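Local coordinates for protein type III secretion T3S chaperone (Chlamydia trachomatis, PDB 3K29) that is probably a YscO-like component or chaperone of the type III secretion apparatus, built as a long two-helix hairpin and able to bind itself, at residues Glu22-Val25 against Lys26-Arg30; Leu34-Glu37 against Lys38-Glu41; Lys56-Gln59 against Leu60-Gln63; Leu74-Lys77 against Ala78-Lys81. All coordinates share one frame; numbering follows the deposited sequence.

Contact 1: residues Glu22-Val25 against Lys26-Arg30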
loop_
_atom_site.group_PDB
_atom_site.type_symbol
_atom_site.label_atom_id
_atom_site.label_comp_id
_atom_site.label_asym_id
_atom_site.label_seq_id
_atom_site.Cartn_x
_atom_site.Cartn_y
_atom_site.Cartn_z
ATOM N N GLU A 22 -3.994 -0.166 7.214
ATOM C CA GLU A 22 -3.661 -1.529 6.817
ATOM C C GLU A 22 -4.639 -2.041 5.759
ATOM O O GLU A 22 -4.241 -2.646 4.761
ATOM C CB GLU A 22 -3.689 -2.458 8.047
ATOM C CG GLU A 22 -2.423 -2.407 8.883
ATOM C CD GLU A 22 -2.536 -3.169 10.192
ATOM O OE1 GLU A 22 -3.669 -3.525 10.587
ATOM O OE2 GLU A 22 -1.490 -3.392 10.842
ATOM N N LYS A 23 -5.918 -1.824 6.015
ATOM C CA LYS A 23 -6.961 -2.180 5.098
ATOM C C LYS A 23 -6.790 -1.396 3.792
ATOM O O LYS A 23 -6.990 -1.947 2.703
ATOM C CB LYS A 23 -8.328 -1.904 5.733
ATOM C CG LYS A 23 -9.506 -2.031 4.780
ATOM C CD LYS A 23 -10.848 -1.933 5.514
ATOM C CE LYS A 23 -11.936 -2.816 4.855
ATOM N NZ LYS A 23 -13.214 -2.879 5.690
ATOM N N VAL A 24 -6.414 -0.122 3.884
ATOM C CA VAL A 24 -6.197 0.662 2.662
ATOM C C VAL A 24 -5.013 0.119 1.816
ATOM O O VAL A 24 -5.174 -0.010 0.602
ATOM C CB VAL A 24 -6.146 2.186 2.920
ATOM C CG1 VAL A 24 -5.554 2.943 1.701
ATOM C CG2 VAL A 24 -7.586 2.724 3.311
ATOM N N VAL A 25 -3.882 -0.228 2.449
ATOM C CA VAL A 25 -2.717 -0.826 1.765
ATOM C C VAL A 25 -3.121 -2.079 0.997
ATOM O O VAL A 25 -2.775 -2.228 -0.180
ATOM C CB VAL A 25 -1.534 -1.192 2.709
ATOM C CG1 VAL A 25 -0.507 -2.068 1.977
ATOM C CG2 VAL A 25 -0.817 0.048 3.195
ATOM N N LYS A 26 -3.888 -2.942 1.664
ATOM C CA LYS A 26 -4.393 -4.174 1.082
ATOM C C LYS A 26 -5.312 -3.882 -0.085
ATOM O O LYS A 26 -5.301 -4.605 -1.065
ATOM C CB LYS A 26 -5.125 -5.002 2.142
ATOM C CG LYS A 26 -6.146 -5.968 1.575
ATOM C CD LYS A 26 -6.534 -7.060 2.556
ATOM C CE LYS A 26 -7.423 -8.083 1.855
ATOM N NZ LYS A 26 -7.870 -9.164 2.767
ATOM N N GLU A 27 -6.127 -2.842 0.023
ATOM C CA GLU A 27 -7.025 -2.518 -1.065
ATOM C C GLU A 27 -6.191 -1.992 -2.259
ATOM O O GLU A 27 -6.395 -2.390 -3.411
ATOM C CB GLU A 27 -8.117 -1.535 -0.609
ATOM C CG GLU A 27 -9.081 -1.063 -1.721
ATOM C CD GLU A 27 -9.811 -2.200 -2.492
ATOM O OE1 GLU A 27 -9.630 -3.412 -2.187
ATOM O OE2 GLU A 27 -10.587 -1.876 -3.429
ATOM N N LYS A 28 -5.197 -1.159 -1.970
ATOM C CA LYS A 28 -4.298 -0.707 -3.036
ATOM C C LYS A 28 -3.507 -1.840 -3.692
ATOM O O LYS A 28 -3.308 -1.783 -4.909
ATOM C CB LYS A 28 -3.388 0.453 -2.606
ATOM C CG LYS A 28 -4.150 1.662 -2.015
ATOM C CD LYS A 28 -5.216 2.193 -2.902
ATOM C CE LYS A 28 -5.823 3.418 -2.291
ATOM N NZ LYS A 28 -7.063 3.772 -3.028
ATOM N N ARG A 29 -3.066 -2.845 -2.935
ATOM C CA ARG A 29 -2.466 -4.039 -3.552
ATOM C C ARG A 29 -3.410 -4.630 -4.607
ATOM O O ARG A 29 -3.007 -4.907 -5.747
ATOM C CB ARG A 29 -2.209 -5.138 -2.518
ATOM C CG ARG A 29 -0.755 -5.397 -2.153
ATOM C CD ARG A 29 -0.321 -4.363 -1.129
ATOM N NE ARG A 29 0.541 -4.895 -0.059
ATOM C CZ ARG A 29 1.866 -4.984 -0.129
ATOM N NH1 ARG A 29 2.538 -4.638 -1.232
ATOM N NH2 ARG A 29 2.523 -5.454 0.909
ATOM N N ARG A 30 -4.662 -4.819 -4.205
ATOM C CA ARG A 30 -5.674 -5.413 -5.055
ATOM C C ARG A 30 -5.957 -4.563 -6.282
ATOM O O ARG A 30 -6.148 -5.091 -7.377
ATOM C CB ARG A 30 -6.973 -5.601 -4.284
ATOM C CG ARG A 30 -7.832 -6.670 -4.873
ATOM C CD ARG A 30 -9.252 -6.656 -4.288
ATOM N NE ARG A 30 -9.895 -5.357 -4.519
ATOM C CZ ARG A 30 -10.433 -4.945 -5.669
ATOM N NH1 ARG A 30 -10.449 -5.720 -6.759
ATOM N NH2 ARG A 30 -10.982 -3.737 -5.719
#
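Arg-29 reaches back along its own helix to lie beside Val-25, one turn earlier, both side chains pointing the same way. Its CB stands 3.8 Å from Val-25 O, the carbonyl that takes the Arg-29 backbone N-H. The bend at chi2 (81°) folds CD back to 3.4 Å from Val-25 O and brings it near the CG1 methyl; chi3 then sets the direction of NE. NE comes next, 3.6 Å from Val-25 CG1, and the methyl approaches the guanidinium obliquely. Val-25 CG1 is there because it lies anti to its backbone N (chi1 168°), beside the carbonyl carbon. Beyond NE, NH2 makes a long, weak ion pair with Glu-112 of helix 70-160.

A second pair four residues apart lies on another side of the turn: Lys-28 CE is 4.0 Å from Val-24 CG1, while Lys-28 CG sits 3.3 Å from Val-24 O. Lys-26 N to Glu-22 O and Lys-28 N to Val-24 O are among the helical bonds beneath. All of this belongs to helix 8-66, in its predicted coiled-coil part. Helix 70-160 runs alongside: Val-25 touches Glu-112, Lys-28 touches Ala-111, and Glu-22 makes a salt bridge to Arg-119.

Contact 2: residues Leu34-Glu37 against Lys38-Glu41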
loop_
_atom_site.group_PDB
_atom_site.type_symbol
_atom_site.label_atom_id
_atom_site.label_comp_id
_atom_site.label_asym_id
_atom_site.label_seq_id
_atom_site.Cartn_x
_atom_site.Cartn_y
_atom_site.Cartn_z
ATOM N N LEU A 34 -5.470 -5.751 -10.194
ATOM C CA LEU A 34 -6.414 -5.549 -11.311
ATOM C C LEU A 34 -5.743 -4.901 -12.534
ATOM O O LEU A 34 -5.871 -5.394 -13.653
ATOM C CB LEU A 34 -7.621 -4.688 -10.890
ATOM C CG LEU A 34 -8.976 -5.227 -10.423
ATOM C CD1 LEU A 34 -8.902 -6.424 -9.461
ATOM C CD2 LEU A 34 -9.797 -4.084 -9.795
ATOM N N GLU A 35 -5.019 -3.811 -12.326
ATOM C CA GLU A 35 -4.351 -3.160 -13.447
ATOM C C GLU A 35 -3.275 -4.065 -14.046
ATOM O O GLU A 35 -3.173 -4.134 -15.267
ATOM C CB GLU A 35 -3.774 -1.783 -13.064
ATOM C CG GLU A 35 -4.815 -0.762 -12.577
ATOM C CD GLU A 35 -6.058 -0.636 -13.468
ATOM O OE1 GLU A 35 -5.965 -0.518 -14.711
ATOM O OE2 GLU A 35 -7.166 -0.574 -12.907
ATOM N N GLN A 36 -2.490 -4.747 -13.211
ATOM C CA GLN A 36 -1.485 -5.695 -13.699
ATOM C C GLN A 36 -2.108 -6.793 -14.586
ATOM O O GLN A 36 -1.584 -7.148 -15.654
ATOM C CB GLN A 36 -0.702 -6.322 -12.538
ATOM C CG GLN A 36 0.222 -5.346 -11.815
ATOM C CD GLN A 36 1.576 -5.177 -12.477
ATOM O OE1 GLN A 36 1.743 -5.362 -13.697
ATOM N NE2 GLN A 36 2.568 -4.814 -11.664
ATOM N N GLU A 37 -3.251 -7.294 -14.144
ATOM C CA GLU A 37 -4.023 -8.262 -14.896
ATOM C C GLU A 37 -4.530 -7.674 -16.238
ATOM O O GLU A 37 -4.505 -8.368 -17.263
ATOM C CB GLU A 37 -5.187 -8.754 -14.025
ATOM C CG GLU A 37 -5.654 -10.168 -14.322
ATOM C CD GLU A 37 -6.388 -10.273 -15.655
ATOM O OE1 GLU A 37 -6.998 -9.253 -16.062
ATOM O OE2 GLU A 37 -6.354 -11.364 -16.297
ATOM N N LYS A 38 -4.986 -6.419 -16.238
ATOM C CA LYS A 38 -5.419 -5.757 -17.490
ATOM C C LYS A 38 -4.240 -5.534 -18.390
ATOM O O LYS A 38 -4.387 -5.677 -19.586
ATOM C CB LYS A 38 -6.148 -4.427 -17.261
ATOM C CG LYS A 38 -7.497 -4.541 -16.527
ATOM C CD LYS A 38 -7.942 -3.199 -15.882
ATOM C CE LYS A 38 -8.223 -2.098 -16.929
ATOM N NZ LYS A 38 -8.301 -0.738 -16.305
ATOM N N LEU A 39 -3.070 -5.218 -17.827
ATOM C CA LEU A 39 -1.845 -5.120 -18.632
ATOM C C LEU A 39 -1.511 -6.438 -19.341
ATOM O O LEU A 39 -1.135 -6.428 -20.523
ATOM C CB LEU A 39 -0.631 -4.637 -17.817
ATOM C CG LEU A 39 0.695 -4.440 -18.586
ATOM C CD1 LEU A 39 0.543 -3.454 -19.726
ATOM C CD2 LEU A 39 1.869 -3.993 -17.678
ATOM N N ARG A 40 -1.632 -7.552 -18.618
ATOM C CA ARG A 40 -1.403 -8.866 -19.208
ATOM C C ARG A 40 -2.382 -9.176 -20.345
ATOM O O ARG A 40 -1.970 -9.707 -21.373
ATOM C CB ARG A 40 -1.379 -9.964 -18.134
ATOM C CG ARG A 40 -0.066 -9.999 -17.332
ATOM C CD ARG A 40 0.056 -11.255 -16.408
ATOM N NE ARG A 40 -1.030 -11.361 -15.421
ATOM C CZ ARG A 40 -1.066 -10.763 -14.220
ATOM N NH1 ARG A 40 -0.075 -9.983 -13.804
ATOM N NH2 ARG A 40 -2.113 -10.945 -13.432
ATOM N N GLU A 41 -3.658 -8.829 -20.179
ATOM C CA GLU A 41 -4.633 -8.976 -21.258
ATOM C C GLU A 41 -4.287 -8.147 -22.501
ATOM O O GLU A 41 -4.348 -8.667 -23.620
ATOM C CB GLU A 41 -6.023 -8.604 -20.791
ATOM C CG GLU A 41 -6.792 -9.763 -20.239
ATOM C CD GLU A 41 -8.296 -9.587 -20.363
ATOM O OE1 GLU A 41 -8.894 -8.800 -19.578
ATOM O OE2 GLU A 41 -8.886 -10.268 -21.237
#
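Lys-38 doubles back beside Glu-35, three residues earlier, and the two side chains lie alongside each other. Lys-38 CD lies 3.5 Å from Glu-35 OE1; the bend at chi3 (65°) then turns CE to the same distance and lets NZ close a salt bridge of 2.8 Å to OE1. OE1 receives the ammonium with its syn lone pair. Glu-35 meets it halfway, its own chain bent at chi2. OE1 also accepts a hydrogen bond from Gln-97 of helix 70-160, so two donors grip this oxygen.

On another side of the turn, Arg-40 folds its guanidinium back over the backbone. One face lies over Gln-36 O and Glu-37 CA, and NH2 comes 3.7 Å from Glu-37 CG. Glu-37 crosses it at about a right angle, the carboxylate plane turned 86° from the guanidinium, and the charged ends do not meet; Arg-40 instead makes its salt bridge with Glu-33. The Glu-37 carboxylate lies near that of Glu-41, with Glu-37 OE1 4.0 Å from Glu-41 OE1.

The acids thus differ in their surroundings. Glu-35 is held by a lysine and a neighbouring-helix amide, which would favour its ionised form, whereas the nearness of the Glu-37 and Glu-41 carboxylates would mildly disfavour both being charged.

Contact 3: residues Lys56-Gln59 against Leu60-Gln63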
loop_
_atom_site.group_PDB
_atom_site.type_symbol
_atom_site.label_atom_id
_atom_site.label_comp_id
_atom_site.label_asym_id
_atom_site.label_seq_id
_atom_site.Cartn_x
_atom_site.Cartn_y
_atom_site.Cartn_z
ATOM N N LYS A 56 2.693 -13.595 -41.445
ATOM C CA LYS A 56 2.573 -12.998 -42.786
ATOM C C LYS A 56 3.958 -12.701 -43.383
ATOM O O LYS A 56 4.208 -12.950 -44.564
ATOM C CB LYS A 56 1.762 -11.655 -42.766
ATOM C CG LYS A 56 0.249 -11.744 -42.259
ATOM C CD LYS A 56 -0.403 -13.030 -42.690
ATOM C CE LYS A 56 -1.054 -12.875 -44.059
ATOM N NZ LYS A 56 -1.231 -14.198 -44.691
ATOM N N ILE A 57 4.845 -12.127 -42.581
ATOM C CA ILE A 57 6.181 -11.788 -43.094
ATOM C C ILE A 57 6.899 -13.080 -43.520
ATOM O O ILE A 57 7.542 -13.136 -44.588
ATOM C CB ILE A 57 6.942 -11.063 -41.987
ATOM C CG1 ILE A 57 6.290 -9.683 -41.751
ATOM C CG2 ILE A 57 8.453 -10.797 -42.346
ATOM C CD1 ILE A 57 6.712 -9.096 -40.390
ATOM N N ARG A 58 6.798 -14.115 -42.687
ATOM C CA ARG A 58 7.507 -15.398 -42.957
ATOM C C ARG A 58 6.905 -16.048 -44.150
ATOM O O ARG A 58 7.613 -16.614 -44.951
ATOM C CB ARG A 58 7.455 -16.347 -41.759
ATOM C CG ARG A 58 8.435 -16.027 -40.670
ATOM C CD ARG A 58 8.280 -16.928 -39.373
ATOM N NE ARG A 58 8.961 -16.313 -38.219
ATOM C CZ ARG A 58 10.296 -16.242 -38.143
ATOM N NH1 ARG A 58 11.022 -16.763 -39.129
ATOM N NH2 ARG A 58 10.891 -15.630 -37.127
ATOM N N GLN A 59 5.584 -15.929 -44.314
ATOM C CA GLN A 59 4.933 -16.543 -45.463
ATOM C C GLN A 59 5.445 -15.866 -46.735
ATOM O O GLN A 59 5.682 -16.525 -47.739
ATOM C CB GLN A 59 3.383 -16.400 -45.346
ATOM C CG GLN A 59 2.698 -17.428 -44.399
ATOM C CD GLN A 59 1.326 -16.905 -43.797
ATOM O OE1 GLN A 59 0.694 -15.967 -44.327
ATOM N NE2 GLN A 59 0.901 -17.507 -42.699
ATOM N N LEU A 60 5.569 -14.529 -46.707
ATOM C CA LEU A 60 6.107 -13.825 -47.889
ATOM C C LEU A 60 7.589 -14.204 -48.133
ATOM O O LEU A 60 7.990 -14.381 -49.274
ATOM C CB LEU A 60 5.986 -12.292 -47.758
ATOM C CG LEU A 60 6.727 -11.475 -48.842
ATOM C CD1 LEU A 60 6.233 -11.845 -50.243
ATOM C CD2 LEU A 60 6.404 -9.974 -48.613
ATOM N N ARG A 61 8.355 -14.275 -47.060
ATOM C CA ARG A 61 9.781 -14.626 -47.134
ATOM C C ARG A 61 9.990 -16.022 -47.789
ATOM O O ARG A 61 10.876 -16.214 -48.653
ATOM C CB ARG A 61 10.380 -14.535 -45.732
ATOM C CG ARG A 61 11.630 -13.744 -45.744
ATOM C CD ARG A 61 12.847 -14.673 -45.556
ATOM N NE ARG A 61 12.711 -15.332 -44.251
ATOM C CZ ARG A 61 13.220 -14.894 -43.096
ATOM N NH1 ARG A 61 13.995 -13.795 -43.035
ATOM N NH2 ARG A 61 13.001 -15.608 -41.986
ATOM N N GLU A 62 9.130 -16.974 -47.439
ATOM C CA GLU A 62 9.123 -18.298 -48.108
ATOM C C GLU A 62 8.793 -18.212 -49.582
ATOM O O GLU A 62 9.388 -18.917 -50.422
ATOM C CB GLU A 62 8.135 -19.250 -47.424
ATOM C CG GLU A 62 8.540 -19.570 -46.017
ATOM C CD GLU A 62 7.380 -20.066 -45.133
ATOM O OE1 GLU A 62 6.182 -19.934 -45.520
ATOM O OE2 GLU A 62 7.684 -20.580 -44.032
ATOM N N GLN A 63 7.847 -17.337 -49.933
ATOM C CA GLN A 63 7.486 -17.184 -51.346
ATOM C C GLN A 63 8.653 -16.579 -52.104
ATOM O O GLN A 63 8.942 -16.985 -53.214
ATOM C CB GLN A 63 6.186 -16.351 -51.538
ATOM C CG GLN A 63 4.976 -17.097 -50.904
ATOM C CD GLN A 63 4.788 -18.458 -51.602
ATOM O OE1 GLN A 63 4.685 -18.505 -52.843
ATOM N NE2 GLN A 63 4.763 -19.572 -50.822
#
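Like charges meet first: Arg-58 and Arg-61 send their side chains the same way, side by side, and Arg-58 NH1 comes 3.7 Å from Arg-61 NH2. The guanidinium planes are turned 65° apart, so the groups do not stack. Arg-58 arrives extended from CG to NE, whereas Arg-61 gets there by bends at chi2 and chi3.

Polar side-chain bonding lies on another flank. Lys-56 NZ gives a 2.6 Å hydrogen bond to Gln-59 OE1, received in the carbonyl plane of the amide. Lys-56 curls round to make it, with chi3 at -89°, and Gln-59 stretches out to meet it.

Van der Waals contact is mostly side chain against backbone. Glu-62 lays CG over Arg-58 O at 3.3 Å, and its OE1 lies 3.6 Å from Gln-59 CA. Gln-63 CG rests 3.3 Å from Gln-59 O. Leu-60 turns its branches from the turn toward helix 70-160, where they touch Met-76, Lys-77 and Ile-80.

Backbone bonds such as Arg-61 N to Ile-57 O (2.8 Å) carry the helix through. The chemistry is therefore divided: the two neighbouring guanidiniums probably concentrate positive charge on an exposed flank, while Leu-60 gives the opposing helix an apolar surface.

Contact 4: residues Leu74-Lys77 against Ala78-Lys81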
loop_
_atom_site.group_PDB
_atom_site.type_symbol
_atom_site.label_atom_id
_atom_site.label_comp_id
_atom_site.label_asym_id
_atom_site.label_seq_id
_atom_site.Cartn_x
_atom_site.Cartn_y
_atom_site.Cartn_z
ATOM N N LEU A 74 3.426 -7.615 -54.368
ATOM C CA LEU A 74 2.673 -6.391 -54.056
ATOM C C LEU A 74 1.447 -6.699 -53.197
ATOM O O LEU A 74 1.162 -6.050 -52.172
ATOM C CB LEU A 74 2.299 -5.706 -55.347
ATOM C CG LEU A 74 3.181 -4.495 -55.660
ATOM C CD1 LEU A 74 3.596 -4.548 -57.138
ATOM C CD2 LEU A 74 2.407 -3.196 -55.330
ATOM N N LYS A 75 0.734 -7.738 -53.563
ATOM C CA LYS A 75 -0.430 -8.108 -52.748
ATOM C C LYS A 75 -0.117 -8.532 -51.283
ATOM O O LYS A 75 -0.815 -8.164 -50.330
ATOM C CB LYS A 75 -1.178 -9.223 -53.425
ATOM C CG LYS A 75 -2.501 -9.523 -52.689
ATOM C CD LYS A 75 -3.187 -10.780 -53.288
ATOM C CE LYS A 75 -4.660 -10.883 -52.869
ATOM N NZ LYS A 75 -5.253 -11.963 -53.700
HETATM N N MSE A 76 0.908 -9.340 -51.093
HETATM C CA MSE A 76 1.295 -9.758 -49.731
HETATM C C MSE A 76 1.773 -8.574 -48.933
HETATM O O MSE A 76 1.445 -8.459 -47.764
HETATM C CB MSE A 76 2.428 -10.807 -49.775
HETATM C CG MSE A 76 2.034 -12.089 -50.476
HETATM SE SE MSE A 76 0.557 -13.010 -49.629
HETATM C CE MSE A 76 -1.006 -12.132 -50.479
ATOM N N LYS A 77 2.567 -7.694 -49.569
ATOM C CA LYS A 77 3.074 -6.496 -48.884
ATOM C C LYS A 77 1.939 -5.567 -48.485
ATOM O O LYS A 77 1.976 -4.894 -47.412
ATOM C CB LYS A 77 4.048 -5.694 -49.769
ATOM C CG LYS A 77 5.423 -6.372 -49.867
ATOM C CD LYS A 77 6.302 -5.662 -50.873
ATOM C CE LYS A 77 6.762 -4.281 -50.379
ATOM N NZ LYS A 77 7.383 -4.355 -49.037
ATOM N N ALA A 78 0.901 -5.556 -49.310
ATOM C CA ALA A 78 -0.242 -4.598 -48.995
ATOM C C ALA A 78 -0.938 -5.025 -47.699
ATOM O O ALA A 78 -1.212 -4.220 -46.812
ATOM C CB ALA A 78 -1.262 -4.593 -50.160
ATOM N N TYR A 79 -1.180 -6.320 -47.583
ATOM C CA TYR A 79 -1.747 -6.942 -46.380
ATOM C C TYR A 79 -0.809 -6.751 -45.160
ATOM O O TYR A 79 -1.268 -6.461 -44.060
ATOM C CB TYR A 79 -2.000 -8.445 -46.612
ATOM C CG TYR A 79 -3.185 -8.832 -47.501
ATOM C CD1 TYR A 79 -4.467 -8.442 -47.195
ATOM C CD2 TYR A 79 -3.012 -9.681 -48.595
ATOM C CE1 TYR A 79 -5.548 -8.798 -47.995
ATOM C CE2 TYR A 79 -4.086 -10.062 -49.385
ATOM C CZ TYR A 79 -5.344 -9.608 -49.078
ATOM O OH TYR A 79 -6.410 -9.984 -49.859
ATOM N N ILE A 80 0.503 -6.968 -45.363
ATOM C CA ILE A 80 1.475 -6.766 -44.278
ATOM C C ILE A 80 1.407 -5.340 -43.709
ATOM O O ILE A 80 1.385 -5.151 -42.490
ATOM C CB ILE A 80 2.909 -7.149 -44.677
ATOM C CG1 ILE A 80 2.991 -8.679 -44.776
ATOM C CG2 ILE A 80 3.926 -6.535 -43.717
ATOM C CD1 ILE A 80 4.189 -9.194 -45.635
ATOM N N LYS A 81 1.306 -4.345 -44.591
ATOM C CA LYS A 81 1.149 -2.955 -44.113
ATOM C C LYS A 81 -0.045 -2.757 -43.250
ATOM O O LYS A 81 0.040 -2.016 -42.264
ATOM C CB LYS A 81 1.269 -1.916 -45.247
ATOM C CG LYS A 81 2.792 -1.778 -45.560
ATOM C CD LYS A 81 3.117 -1.188 -46.911
ATOM C CE LYS A 81 4.595 -1.408 -47.245
ATOM N NZ LYS A 81 4.810 -1.180 -48.677
HETATM O O HOH W 1 7.670 -1.427 -48.427
#
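Tyr-79 turns its CD2-CE2 edge to Lys-75 and Met-76, four and three residues earlier, and this is the close-packed part of the turn. Lys-75 runs alongside the ring, fully extended beyond CG: its CG lies 3.7 Å from Tyr-79 CE2, and its CE reaches the far end, 3.6 Å from Tyr-79 OH. Only methylenes of the lysine do this touching. Met-76, a selenomethionine, meets the same edge. Bends at chi2 (-61°) and chi3 curl its CE back into the ring plane, 3.7 Å from Tyr-79 CD2. Both Met-76 and Tyr-79 have a second conformer, so this packing describes one of the states. Backbone joins in as well, since Lys-75 O sits 3.2 Å from Tyr-79 CD2, while its hydrogen bond from Tyr-79 N is weak.

Lys-77 and Lys-81 form the looser side. They point the same way, with Lys-77 NZ 4.1 Å from Lys-81 NZ, and a water takes a hydrogen bond from each: 3.0 Å from Lys-77 NZ and 2.9 Å from Lys-81 NZ. This shared acceptor probably eases the repulsion of the two ammonium groups.

Ile-80 touches Tyr-53 and Lys-56 across the helix pair. Helix 70-160 thus packs on helix 8-66, which precedes it in the chain, consistent with an antiparallel helical hairpin, here near its turn.

How the contacts relate
All four contacts are surface turns of one long helical hairpin; Val-25 in contact 1 is the sole buried residue among them. Contacts 1, 2 and 3 follow one another along helix 8-66, and contact 4 belongs to helix 70-160. Contact 1 lies near the spatial centre of the molecule, its own centre about 17 Å from that of contact 2, and both fall in the predicted coiled coil, where charged residues reach the partner helix. Contacts 3 and 4, about 50 Å from contact 1 between centres, face each other near the hairpin's end. They meet through apolar packing, with Leu-60 CD2 3.8 Å from Ile-80 CD1, and each has like positive charges outside.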